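Local coordinates for protein probable enoyl-CoA hydratase/isomerase (Pseudomonas aeruginosa PAO1, PDB 5WYD) that probably acts as an enoyl-CoA hydratase/isomerase of the crotonase family, with an implied role in the biosynthesis of diffusible signal factor, at residues A28-N33 against Y62-T67; K72-G77 against G118-G123; A114-Y119 against R134-Q139; G123-A128 against A140-P145; P162-E167 against I188-Q193. The protein carries 1 engineered substitution. All blocks are in the same frame, centred on the assembly; numbering follows the deposited sequence.

Interaction 1. Residues A28-N33 against Y62-T67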
# COMPACT_ATOMS: atom_id res chain seq x y z
N ALA A 28 -19.77 -24.39 17.32
CA ALA A 28 -20.02 -23.77 18.61
C ALA A 28 -21.04 -22.66 18.46
O ALA A 28 -20.83 -21.73 17.68
CB ALA A 28 -18.73 -23.23 19.22
N LEU A 29 -22.12 -22.73 19.24
CA LEU A 29 -23.21 -21.77 19.19
C LEU A 29 -23.10 -20.77 20.33
O LEU A 29 -23.15 -21.15 21.50
CB LEU A 29 -24.57 -22.46 19.26
CG LEU A 29 -25.72 -21.48 19.48
CD1 LEU A 29 -25.84 -20.43 18.38
CD2 LEU A 29 -27.01 -22.25 19.65
N ILE A 30 -23.02 -19.50 19.96
CA ILE A 30 -22.92 -18.39 20.89
C ILE A 30 -24.15 -17.52 20.73
O ILE A 30 -24.43 -17.05 19.63
CB ILE A 30 -21.68 -17.55 20.62
CG1 ILE A 30 -20.48 -18.47 20.51
CG2 ILE A 30 -21.56 -16.52 21.70
CD1 ILE A 30 -19.21 -17.75 20.15
N THR A 31 -24.86 -17.27 21.82
CA THR A 31 -26.04 -16.44 21.75
C THR A 31 -25.84 -15.25 22.67
O THR A 31 -25.40 -15.41 23.82
CB THR A 31 -27.27 -17.23 22.13
OG1 THR A 31 -27.44 -18.31 21.20
CG2 THR A 31 -28.51 -16.34 22.01
N ILE A 32 -26.06 -14.05 22.13
CA ILE A 32 -26.10 -12.85 22.95
C ILE A 32 -27.42 -12.85 23.69
O ILE A 32 -28.49 -12.94 23.06
CB ILE A 32 -26.06 -11.58 22.09
CG1 ILE A 32 -25.04 -11.72 20.99
CG2 ILE A 32 -25.76 -10.38 22.97
CD1 ILE A 32 -25.13 -10.55 20.06
N ASN A 33 -27.37 -12.66 24.99
CA ASN A 33 -28.57 -12.70 25.80
C ASN A 33 -28.53 -11.50 26.74
O ASN A 33 -28.32 -11.65 27.94
CB ASN A 33 -28.65 -14.02 26.54
CG ASN A 33 -29.96 -14.24 27.20
OD1 ASN A 33 -30.84 -13.37 27.19
ND2 ASN A 33 -30.12 -15.41 27.80
N TYR A 62 -15.05 -26.37 14.22
CA TYR A 62 -14.74 -25.93 12.88
C TYR A 62 -15.64 -24.81 12.41
O TYR A 62 -15.30 -24.16 11.41
CB TYR A 62 -14.83 -27.10 11.89
CG TYR A 62 -14.13 -28.34 12.34
CD1 TYR A 62 -12.88 -28.26 12.94
CD2 TYR A 62 -14.66 -29.59 12.09
CE1 TYR A 62 -12.21 -29.40 13.33
CE2 TYR A 62 -13.99 -30.73 12.47
CZ TYR A 62 -12.76 -30.63 13.10
OH TYR A 62 -12.06 -31.76 13.49
N ALA A 63 -16.75 -24.56 13.08
CA ALA A 63 -17.66 -23.50 12.66
C ALA A 63 -18.17 -22.73 13.86
O ALA A 63 -18.08 -23.20 14.99
CB ALA A 63 -18.84 -24.05 11.84
N LEU A 64 -18.60 -21.50 13.61
CA LEU A 64 -19.18 -20.62 14.62
C LEU A 64 -20.47 -19.99 14.12
O LEU A 64 -20.57 -19.63 12.94
CB LEU A 64 -18.18 -19.54 15.03
CG LEU A 64 -18.45 -18.49 16.10
CD1 LEU A 64 -17.12 -17.89 16.45
CD2 LEU A 64 -19.38 -17.38 15.63
N VAL A 65 -21.47 -19.90 15.00
CA VAL A 65 -22.74 -19.25 14.71
C VAL A 65 -23.05 -18.29 15.85
O VAL A 65 -22.74 -18.58 17.01
CB VAL A 65 -23.88 -20.28 14.53
CG1 VAL A 65 -25.23 -19.59 14.31
CG2 VAL A 65 -23.55 -21.22 13.35
N VAL A 66 -23.52 -17.09 15.50
CA VAL A 66 -23.98 -16.09 16.46
C VAL A 66 -25.38 -15.63 16.08
O VAL A 66 -25.62 -15.23 14.94
CB VAL A 66 -23.02 -14.90 16.56
CG1 VAL A 66 -21.70 -15.36 17.08
CG2 VAL A 66 -22.84 -14.26 15.21
N THR A 67 -26.29 -15.62 17.05
CA THR A 67 -27.67 -15.19 16.82
C THR A 67 -28.13 -14.37 18.02
O THR A 67 -27.56 -14.47 19.11
CB THR A 67 -28.61 -16.39 16.59
OG1 THR A 67 -29.88 -15.94 16.08
CG2 THR A 67 -28.87 -17.12 17.89
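Ala-28 and Ile-30 supply the two firm bonds of this parallel strand pair. Ala-28 N reaches Ala-63 O at 3.1 Å, and Ile-30 N reaches Val-65 O, also at 3.1 Å. Between and beyond them the opposite strand donates in return, but weakly: Val-65 N to Ala-28 O is 3.3 Å and Thr-67 N to Ile-30 O is 3.5 Å. A further weak bond, Ile-32 N to Thr-67 O, closes the series. Ile-30 O also receives a CA-H...O contact from Val-66 CA at 3.3 Å.

Side chains alternate between the two faces of the sheet. On one, Ile-30 holds CG1 anti to its carbonyl carbon (chi1 -49°) and its extended end carries CD1 across Leu-64 CG at 4.2 Å, while its CB meets Val-66 CG1. Helix 42-57 covers this face through Leu-51 and Leu-55. On the other, Leu-29 CD1 touches Val-65 CG1, and the two threonines lie side by side, Thr-31 OG1 being 3.8 Å from Thr-67 CG2. Thr-67 turns its hydroxyl elsewhere, to Ala-115 O on the next strand.

The segments run 19° apart, and the two bonds nearest the C-terminal end are both weak. The chemistry implies a beta-alpha-beta unit tied by main-chain hydrogen bonds and sealed by aliphatic contacts, with one buried hydroxyl satisfied by the neighbouring strand 111-116.

Interaction 2. Residues K72-G77 against G118-G123. With PTD (pentanedial), chain G.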
# COMPACT_ATOMS: atom_id res chain seq x y z
N LYS A 72 -37.10 -10.92 18.24
CA LYS A 72 -37.27 -9.53 17.86
C LYS A 72 -35.95 -8.85 17.50
O LYS A 72 -35.89 -8.11 16.52
CB LYS A 72 -37.99 -8.81 18.99
CG LYS A 72 -38.88 -7.62 18.62
CD LYS A 72 -38.16 -6.42 18.04
CE LYS A 72 -39.12 -5.29 17.88
NZ LYS A 72 -39.32 -4.70 19.22
N PHE A 73 -34.88 -9.07 18.28
CA PHE A 73 -33.60 -8.37 18.09
C PHE A 73 -32.46 -9.35 17.87
O PHE A 73 -32.15 -10.15 18.76
CB PHE A 73 -33.26 -7.49 19.29
CG PHE A 73 -34.24 -6.41 19.54
CD1 PHE A 73 -35.33 -6.64 20.35
CD2 PHE A 73 -34.08 -5.18 18.97
CE1 PHE A 73 -36.23 -5.63 20.59
CE2 PHE A 73 -34.99 -4.16 19.20
CZ PHE A 73 -36.06 -4.39 20.00
N PHE A 74 -31.79 -9.26 16.72
CA PHE A 74 -30.51 -9.94 16.59
C PHE A 74 -29.49 -9.27 17.49
O PHE A 74 -28.92 -9.91 18.39
CB PHE A 74 -30.05 -9.92 15.14
CG PHE A 74 -28.61 -10.32 14.96
CD1 PHE A 74 -28.27 -11.66 14.80
CD2 PHE A 74 -27.59 -9.38 14.98
CE1 PHE A 74 -26.95 -12.05 14.66
CE2 PHE A 74 -26.26 -9.78 14.85
CZ PHE A 74 -25.95 -11.11 14.69
N SER A 75 -29.28 -7.98 17.28
CA SER A 75 -28.41 -7.22 18.17
C SER A 75 -28.71 -5.74 18.00
O SER A 75 -28.76 -5.24 16.87
CB SER A 75 -26.94 -7.51 17.89
OG SER A 75 -26.13 -6.85 18.86
N ALA A 76 -28.84 -5.06 19.12
CA ALA A 76 -29.14 -3.64 19.14
C ALA A 76 -27.90 -2.77 19.15
O ALA A 76 -28.03 -1.54 19.09
CB ALA A 76 -29.98 -3.28 20.36
N GLY A 77 -26.72 -3.36 19.22
CA GLY A 77 -25.57 -2.48 19.29
C GLY A 77 -25.24 -2.08 20.71
O GLY A 77 -25.59 -2.76 21.69
N GLY A 118 -33.38 -11.04 14.38
CA GLY A 118 -34.07 -9.84 14.83
C GLY A 118 -33.46 -8.56 14.29
O GLY A 118 -32.66 -8.59 13.35
N TYR A 119 -33.89 -7.42 14.85
CA TYR A 119 -33.30 -6.14 14.44
C TYR A 119 -31.82 -6.17 14.70
O TYR A 119 -31.38 -6.49 15.81
CB TYR A 119 -33.86 -4.94 15.20
CG TYR A 119 -35.23 -4.58 14.84
CD1 TYR A 119 -36.26 -5.37 15.23
CD2 TYR A 119 -35.52 -3.45 14.11
CE1 TYR A 119 -37.52 -5.08 14.92
CE2 TYR A 119 -36.81 -3.14 13.78
CZ TYR A 119 -37.81 -3.98 14.21
OH TYR A 119 -39.11 -3.72 13.90
N ALA A 120 -31.05 -5.83 13.68
CA ALA A 120 -29.61 -5.68 13.78
C ALA A 120 -29.29 -4.25 13.40
O ALA A 120 -29.29 -3.89 12.21
CB ALA A 120 -28.88 -6.67 12.89
N MET A 121 -28.93 -3.44 14.38
CA MET A 121 -28.63 -2.06 14.08
C MET A 121 -27.42 -1.64 14.90
O MET A 121 -27.10 -2.25 15.92
CB MET A 121 -29.85 -1.16 14.30
CG MET A 121 -31.09 -1.61 13.49
SD MET A 121 -32.53 -0.57 13.77
CE MET A 121 -31.93 0.96 13.07
N GLY A 122 -26.72 -0.64 14.38
CA GLY A 122 -25.52 -0.12 15.02
C GLY A 122 -24.47 -1.19 15.21
O GLY A 122 -24.07 -1.89 14.26
N GLY A 123 -24.05 -1.36 16.47
CA GLY A 123 -23.02 -2.34 16.77
C GLY A 123 -23.44 -3.72 16.33
O GLY A 123 -22.63 -4.50 15.84
C1 PTD G . -37.05 1.43 15.97
C2 PTD G . -37.03 0.84 17.38
C3 PTD G . -38.39 0.18 17.60
C4 PTD G . -38.55 -0.21 19.06
C5 PTD G . -39.50 -1.41 19.21
O1 PTD G . -37.89 2.24 15.72
O5 PTD G . -39.07 -2.53 19.36
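Lys-72 begins the contact by accepting, through its carbonyl O, the bond from Tyr-119 N at 2.7 Å; that same oxygen lies in the plane of the Tyr-119 ring, at its edge. The side chain, bent at chi2 and chi4, crosses the tyrosine obliquely, with CE 3.4 Å from Tyr-119 CE1. Its NZ ends implausibly near O5 of the bound pentanedial, so the nature of that approach is doubtful. Phe-73 brings CD2 to 3.8 Å from Tyr-119 CB; the two rings are oblique, their planes 38° apart, and Phe-73 CZ lies 3.6 Å from pentanedial O5, obliquely to the ring. At Phe-74 the chain turns a corner, and CD2 rests against Ala-120 CB at 3.7 Å. Ser-75 then bonds twice: its N to Tyr-119 O at 3.0 Å, and its O receives Met-121 N. Gly-77 ends the run with CA 3.4 Å from Gly-123 N, a close backbone approach that suits a residue with no side chain. Gly-122 occupies the N-cap of helix 123-130.

A loop beside a short strand that leads, through Gly-122, into a helix N-terminus resembles the crotonase-fold region where backbone N-H groups form the oxyanion hole; such a role here is probable by family alone. Lys-72 and Phe-73 also line the pentanedial pocket.

Interaction 3. Residues A114-Y119 against R134-Q139; sequences AAINGY and RIAERQ
Ala-114 to Ile-116 and Arg-134 to Glu-137 are neighbouring parallel strands in the interior of the six-stranded sheet, their segment axes 4.6 Å apart and 11° from parallel. Three backbone bonds establish the pairing. Ile-135 N donates to Ala-114 O at 2.7 Å, Ile-116 N to Ile-135 O at 2.7 Å, and Glu-137 N to Ile-116 O at 3.2 Å. The first two bonds are thus shorter than the third, at the C-terminal end.

On the face carrying Ile-116, that residue's CB sits 3.8 Å from Ala-136 CB, with CD1 also close to the alanine methyl. Two residues earlier, on the same face, Ala-114 CB meets Arg-134 CG at 3.8 Å, but the arginine chain then bends at chi3 (-65°) and leads its guanidinium away, to Leu-190 O and to a salt bridge with Glu-192. The opposite face, with Ala-115 and Ile-135, is covered by helix 200-211 through Ala-204.

Where strand 114-116 has ended, Asn-117 meets Glu-137, the last residue of its own strand. The exact position of the Glu-137 carboxylate is doubtful, because it overlaps Gln-139 in the model, but its CG lies 3.5 Å from Ile-116 O. Asn-117 ND2 bonds to Gly-68 O, tying in the strand before.

Strand 119-121 and helix 123-130 both lie between these paired strands in sequence, consistent with the repeated beta-beta-alpha turns from which the spiral core of the crotonase fold is built.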
# COMPACT_ATOMS: atom_id res chain seq x y z
N ALA A 114 -23.35 -15.56 10.75
CA ALA A 114 -24.19 -14.65 11.50
C ALA A 114 -25.64 -14.94 11.16
O ALA A 114 -26.04 -14.77 10.01
CB ALA A 114 -23.85 -13.21 11.14
N ALA A 115 -26.41 -15.36 12.15
CA ALA A 115 -27.82 -15.68 11.96
C ALA A 115 -28.65 -14.53 12.52
O ALA A 115 -28.82 -14.43 13.74
CB ALA A 115 -28.16 -17.00 12.65
N ILE A 116 -29.28 -13.78 11.64
CA ILE A 116 -30.01 -12.58 12.00
C ILE A 116 -31.47 -12.95 12.22
O ILE A 116 -32.26 -13.08 11.28
CB ILE A 116 -29.87 -11.50 10.93
CG1 ILE A 116 -28.38 -11.24 10.67
CG2 ILE A 116 -30.62 -10.25 11.36
CD1 ILE A 116 -28.11 -10.22 9.60
N ASN A 117 -31.86 -13.10 13.48
CA ASN A 117 -33.24 -13.41 13.79
C ASN A 117 -34.03 -12.18 14.18
O ASN A 117 -35.25 -12.27 14.28
CB ASN A 117 -33.31 -14.51 14.86
CG ASN A 117 -32.60 -14.13 16.14
OD1 ASN A 117 -31.82 -13.19 16.18
ND2 ASN A 117 -32.90 -14.86 17.22
N GLY A 118 -33.38 -11.04 14.38
CA GLY A 118 -34.07 -9.84 14.83
C GLY A 118 -33.46 -8.56 14.29
O GLY A 118 -32.66 -8.59 13.35
N TYR A 119 -33.89 -7.42 14.85
CA TYR A 119 -33.30 -6.14 14.44
C TYR A 119 -31.82 -6.17 14.70
O TYR A 119 -31.38 -6.49 15.81
CB TYR A 119 -33.86 -4.94 15.20
CG TYR A 119 -35.23 -4.58 14.84
CD1 TYR A 119 -36.26 -5.37 15.23
CD2 TYR A 119 -35.52 -3.45 14.11
CE1 TYR A 119 -37.52 -5.08 14.92
CE2 TYR A 119 -36.81 -3.14 13.78
CZ TYR A 119 -37.81 -3.98 14.21
OH TYR A 119 -39.11 -3.72 13.90
N ARG A 134 -23.62 -14.21 6.40
CA ARG A 134 -24.81 -13.71 7.05
C ARG A 134 -26.06 -14.36 6.49
O ARG A 134 -26.28 -14.37 5.28
CB ARG A 134 -24.87 -12.19 6.94
CG ARG A 134 -23.80 -11.52 7.75
CD ARG A 134 -23.39 -10.22 7.13
NE ARG A 134 -22.76 -10.46 5.85
CZ ARG A 134 -21.51 -10.85 5.72
NH1 ARG A 134 -20.77 -11.04 6.80
NH2 ARG A 134 -20.99 -11.05 4.52
N ILE A 135 -26.89 -14.88 7.40
CA ILE A 135 -28.18 -15.48 7.07
C ILE A 135 -29.25 -14.69 7.81
O ILE A 135 -29.21 -14.62 9.05
CB ILE A 135 -28.22 -16.96 7.49
CG1 ILE A 135 -27.07 -17.74 6.87
CG2 ILE A 135 -29.55 -17.60 7.12
CD1 ILE A 135 -27.12 -19.19 7.25
N ALA A 136 -30.24 -14.17 7.09
CA ALA A 136 -31.25 -13.35 7.75
C ALA A 136 -32.67 -13.79 7.43
O ALA A 136 -32.98 -14.27 6.33
CB ALA A 136 -31.09 -11.87 7.38
N GLU A 137 -33.53 -13.64 8.45
CA GLU A 137 -34.96 -13.80 8.41
C GLU A 137 -35.57 -12.62 7.66
O GLU A 137 -35.05 -11.50 7.72
CB GLU A 137 -35.51 -13.86 9.83
CG GLU A 137 -35.03 -15.05 10.64
CD GLU A 137 -35.57 -15.05 12.05
OE1 GLU A 137 -35.30 -16.00 12.81
OE2 GLU A 137 -36.27 -14.08 12.40
N ARG A 138 -36.66 -12.86 6.94
CA ARG A 138 -37.15 -11.83 6.03
C ARG A 138 -37.43 -10.53 6.76
O ARG A 138 -37.24 -9.44 6.21
CB ARG A 138 -38.38 -12.33 5.33
CG ARG A 138 -38.22 -13.73 4.87
CD ARG A 138 -39.22 -14.00 3.82
NE ARG A 138 -40.49 -13.39 4.18
CZ ARG A 138 -41.36 -13.95 5.01
NH1 ARG A 138 -41.10 -15.13 5.55
NH2 ARG A 138 -42.50 -13.33 5.29
N GLN A 139 -37.87 -10.62 8.01
CA GLN A 139 -38.37 -9.45 8.73
C GLN A 139 -37.28 -8.52 9.22
O GLN A 139 -37.54 -7.32 9.40
CB GLN A 139 -39.22 -9.90 9.90
CG GLN A 139 -38.48 -10.53 11.08
CD GLN A 139 -38.08 -11.93 10.79
OE1 GLN A 139 -38.23 -12.43 9.68
NE2 GLN A 139 -37.63 -12.63 11.82

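Interaction 4. Residues G123-A128 against A140-P145; sequences GGLECA and AQMALP
Leu-125 presses its CD2 methyl against backbone peptide groups, the flat groups that matter in a contact without aromatic rings: CD2 is 3.5 Å from Ala-143 O and 3.6 Å from Ala-143 N, and so touches the peptides before and after that alanine. Its other branch, CD1, reaches Met-142 CB at 3.8 Å. The leucine is directed toward segment 140-145, and with CG anti to the backbone N (chi1 -173°) both methyls are carried onto the strand. Leu-144 comes back to meet it, its CD2 lying 3.7 Å from Leu-125 CD2 and 3.8 Å from Leu-125 CB. Both Met-142 and Leu-144 cross Leu-125 at about a right angle. The far end of Met-142, bent at chi2 and chi3, leads away from the helix.

Glu-126 adds a marginal touch, CG to Leu-144 CD2 at 4.5 Å; its OE2 is bonded by Ala-155 N and, weakly, by Gly-157 N. A backbone hydrogen bond joins Gly-122, just before the helix, to Ala-143.

The chemistry across the two segments is van der Waals contact, methyl to methyl and methyl to peptide, with no polar bond between them; Leu-125, from the first turn of helix 123-130, carries most of the contact between helix and strand.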
# COMPACT_ATOMS: atom_id res chain seq x y z
N GLY A 123 -24.05 -1.36 16.47
CA GLY A 123 -23.02 -2.34 16.77
C GLY A 123 -23.44 -3.72 16.33
O GLY A 123 -22.63 -4.50 15.84
N GLY A 124 -24.74 -4.01 16.45
CA GLY A 124 -25.22 -5.32 16.04
C GLY A 124 -24.94 -5.59 14.59
O GLY A 124 -24.48 -6.67 14.22
N LEU A 125 -25.17 -4.59 13.74
CA LEU A 125 -24.87 -4.75 12.33
C LEU A 125 -23.37 -4.94 12.14
O LEU A 125 -22.93 -5.85 11.42
CB LEU A 125 -25.37 -3.52 11.59
CG LEU A 125 -25.29 -3.58 10.08
CD1 LEU A 125 -25.75 -4.96 9.60
CD2 LEU A 125 -26.17 -2.48 9.50
N GLU A 126 -22.58 -4.15 12.86
CA GLU A 126 -21.13 -4.24 12.80
C GLU A 126 -20.69 -5.61 13.22
O GLU A 126 -19.75 -6.18 12.64
CB GLU A 126 -20.54 -3.17 13.71
CG GLU A 126 -20.67 -1.82 13.07
CD GLU A 126 -20.30 -0.67 13.97
OE1 GLU A 126 -20.86 -0.56 15.07
OE2 GLU A 126 -19.36 0.05 13.61
N CYS A 127 -21.35 -6.15 14.23
CA CYS A 127 -21.04 -7.49 14.66
C CYS A 127 -21.32 -8.48 13.55
O CYS A 127 -20.50 -9.37 13.28
CB CYS A 127 -21.86 -7.84 15.89
SG CYS A 127 -21.71 -9.58 16.23
N ALA A 128 -22.44 -8.32 12.86
CA ALA A 128 -22.77 -9.26 11.80
C ALA A 128 -21.72 -9.21 10.71
O ALA A 128 -21.26 -10.26 10.24
CB ALA A 128 -24.14 -8.91 11.21
N ALA A 140 -36.10 -9.04 9.50
CA ALA A 140 -35.05 -8.23 10.10
C ALA A 140 -34.71 -7.02 9.25
O ALA A 140 -34.74 -7.07 8.02
CB ALA A 140 -33.81 -9.08 10.33
N GLN A 141 -34.47 -5.90 9.93
CA GLN A 141 -34.05 -4.65 9.33
C GLN A 141 -32.71 -4.27 9.92
O GLN A 141 -32.54 -4.29 11.15
CB GLN A 141 -35.05 -3.53 9.52
CG GLN A 141 -36.35 -3.70 8.78
CD GLN A 141 -37.31 -2.60 9.10
OE1 GLN A 141 -37.16 -1.92 10.12
NE2 GLN A 141 -38.29 -2.37 8.23
N MET A 142 -31.78 -3.92 9.05
CA MET A 142 -30.42 -3.58 9.44
C MET A 142 -30.04 -2.20 8.96
O MET A 142 -30.17 -1.90 7.78
CB MET A 142 -29.46 -4.60 8.88
CG MET A 142 -29.83 -5.99 9.24
SD MET A 142 -29.41 -7.04 7.87
CE MET A 142 -30.62 -6.50 6.65
N ALA A 143 -29.54 -1.39 9.88
CA ALA A 143 -29.10 -0.06 9.52
C ALA A 143 -28.10 0.41 10.54
O ALA A 143 -27.86 -0.24 11.56
CB ALA A 143 -30.26 0.92 9.44
N LEU A 144 -27.40 1.47 10.16
CA LEU A 144 -26.54 2.16 11.11
C LEU A 144 -27.17 3.49 11.47
O LEU A 144 -27.15 4.43 10.66
CB LEU A 144 -25.15 2.35 10.53
CG LEU A 144 -24.42 1.03 10.21
CD1 LEU A 144 -23.05 1.30 9.65
CD2 LEU A 144 -24.34 0.11 11.43
N PRO A 145 -27.67 3.65 12.69
CA PRO A 145 -28.35 4.89 13.10
C PRO A 145 -27.45 5.79 13.94
O PRO A 145 -27.95 6.79 14.48
CB PRO A 145 -29.48 4.35 13.99
CG PRO A 145 -28.83 3.14 14.65
CD PRO A 145 -27.93 2.53 13.62

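Interaction 5. Residues P162-E167 against I188-Q193; sequences PWLVGE and IGLVEQ
Val-165 carries most of the contact. Its CG1 lies 3.6 Å from Leu-190 CB and 3.9 Å from Ile-188 CD1, so one methyl is held by two residues of the 188-193 turn. The side chains of Val-165 and Leu-190 lie side by side and point the same way. Ile-188 reaches over because its CG1 stands between the backbone N and the carbonyl carbon (chi1 68°), which turns CD1 toward the valine. Backbone adds to the fit: Val-165 CA rests 3.8 Å from Ile-188 O. Leu-164, one residue earlier, brings CD1 to 4.1 Å from Leu-190 O and 4.3 Å from Leu-190 CD1.

Further out, Leu-129 of helix 123-130 packs on both Leu-164 and Leu-190. Arg-134 bonds to Leu-190 O and forms a salt bridge with Glu-192, anchoring the turn to the sheet. Outside this contact, Glu-167 makes a salt bridge with Arg-230 of a neighbouring subunit, so the same short segment also serves the assembly.

Gly-189 gives the turn its shape: with positive phi (88°) and two bonds back into the last turn, it closes helix 182-188 in a Schellman motif. The contact therefore seats a Schellman helix terminus on helix 157-176, just before strand 193-195 joins the sheet.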
# COMPACT_ATOMS: atom_id res chain seq x y z
N PRO A 162 -19.00 -0.62 3.31
CA PRO A 162 -18.73 -0.35 1.87
C PRO A 162 -18.07 -1.53 1.20
O PRO A 162 -18.11 -1.65 -0.04
CB PRO A 162 -17.79 0.86 1.89
CG PRO A 162 -17.15 0.79 3.23
CD PRO A 162 -18.17 0.23 4.17
N TRP A 163 -17.29 -2.30 1.97
CA TRP A 163 -16.61 -3.49 1.45
C TRP A 163 -17.64 -4.48 0.95
O TRP A 163 -17.57 -4.92 -0.19
CB TRP A 163 -15.71 -4.09 2.55
CG TRP A 163 -14.60 -5.09 2.16
CD1 TRP A 163 -14.60 -6.46 2.34
CD2 TRP A 163 -13.34 -4.79 1.55
NE1 TRP A 163 -13.43 -7.01 1.88
CE2 TRP A 163 -12.64 -6.00 1.39
CE3 TRP A 163 -12.74 -3.61 1.11
CZ2 TRP A 163 -11.36 -6.06 0.81
CZ3 TRP A 163 -11.47 -3.68 0.54
CH2 TRP A 163 -10.80 -4.89 0.41
N LEU A 164 -18.64 -4.80 1.77
CA LEU A 164 -19.65 -5.75 1.34
C LEU A 164 -20.55 -5.16 0.25
O LEU A 164 -20.75 -5.77 -0.80
CB LEU A 164 -20.48 -6.23 2.53
CG LEU A 164 -19.84 -7.38 3.27
CD1 LEU A 164 -20.76 -7.85 4.36
CD2 LEU A 164 -19.46 -8.53 2.35
N VAL A 165 -21.10 -3.96 0.47
CA VAL A 165 -22.19 -3.48 -0.37
C VAL A 165 -21.78 -2.37 -1.33
O VAL A 165 -22.62 -1.89 -2.10
CB VAL A 165 -23.38 -3.02 0.49
CG1 VAL A 165 -23.72 -4.14 1.50
CG2 VAL A 165 -23.13 -1.68 1.15
N GLY A 166 -20.54 -1.92 -1.30
CA GLY A 166 -20.16 -0.81 -2.15
C GLY A 166 -20.38 0.51 -1.44
O GLY A 166 -21.10 0.62 -0.46
N GLU A 167 -19.71 1.54 -1.94
CA GLU A 167 -19.81 2.82 -1.26
C GLU A 167 -21.21 3.38 -1.35
O GLU A 167 -21.78 3.79 -0.34
CB GLU A 167 -18.78 3.80 -1.83
CG GLU A 167 -17.36 3.38 -1.54
CD GLU A 167 -16.36 4.47 -1.86
OE1 GLU A 167 -15.19 4.13 -2.16
OE2 GLU A 167 -16.73 5.65 -1.82
N ILE A 188 -28.34 -6.17 -2.53
CA ILE A 188 -27.11 -5.40 -2.51
C ILE A 188 -25.91 -6.22 -2.07
O ILE A 188 -24.79 -5.71 -2.12
CB ILE A 188 -27.26 -4.16 -1.62
CG1 ILE A 188 -27.39 -4.56 -0.15
CG2 ILE A 188 -28.52 -3.45 -2.03
CD1 ILE A 188 -27.48 -3.36 0.82
N GLY A 189 -26.11 -7.47 -1.67
CA GLY A 189 -25.00 -8.31 -1.26
C GLY A 189 -24.62 -8.22 0.21
O GLY A 189 -23.60 -8.80 0.63
N LEU A 190 -25.39 -7.47 1.00
CA LEU A 190 -25.15 -7.41 2.44
C LEU A 190 -25.36 -8.77 3.09
O LEU A 190 -24.61 -9.14 4.00
CB LEU A 190 -26.05 -6.37 3.07
CG LEU A 190 -26.04 -6.36 4.59
CD1 LEU A 190 -24.64 -6.21 5.14
CD2 LEU A 190 -26.91 -5.19 5.03
N VAL A 191 -26.38 -9.50 2.67
CA VAL A 191 -26.67 -10.82 3.21
C VAL A 191 -26.57 -11.84 2.08
O VAL A 191 -26.98 -11.55 0.94
CB VAL A 191 -28.04 -10.87 3.91
CG1 VAL A 191 -28.02 -9.98 5.13
CG2 VAL A 191 -29.16 -10.48 2.97
N GLU A 192 -25.87 -12.94 2.35
CA GLU A 192 -25.76 -14.03 1.38
C GLU A 192 -27.07 -14.78 1.17
O GLU A 192 -27.30 -15.31 0.09
CB GLU A 192 -24.64 -14.99 1.76
CG GLU A 192 -23.28 -14.35 1.63
CD GLU A 192 -23.08 -13.22 2.60
OE1 GLU A 192 -23.35 -13.49 3.80
OE2 GLU A 192 -22.75 -12.09 2.17
N GLN A 193 -27.86 -14.97 2.23
CA GLN A 193 -29.12 -15.70 2.10
C GLN A 193 -30.23 -15.09 2.95
O GLN A 193 -29.98 -14.47 3.99
CB GLN A 193 -28.94 -17.19 2.49
CG GLN A 193 -30.24 -17.95 2.63
CD GLN A 193 -30.03 -19.36 3.08
OE1 GLN A 193 -28.89 -19.81 3.21
NE2 GLN A 193 -31.13 -20.07 3.36

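Interactions 1 and 3 are buried parallel strand pairs of one sheet, and strands 63-68 and 111-116 join them directly, with Ala-115 bonded to Val-66 and Thr-67. Both rely on main-chain bonds, two of interaction 3's three being shorter than any in interaction 1. Interaction 2 also uses backbone bonds but is only partly buried and opens on the pentanedial pocket. It shares Gly-123 with interaction 4, which is buried and has no polar bond between its segments, and Gly-118 and Tyr-119 with interaction 3. Interaction 5, likewise apolar and partly buried, meets interaction 3 through Arg-134, where charge appears, and lies about 22 Å from interaction 1, centre to centre, toward the neighbouring subunits.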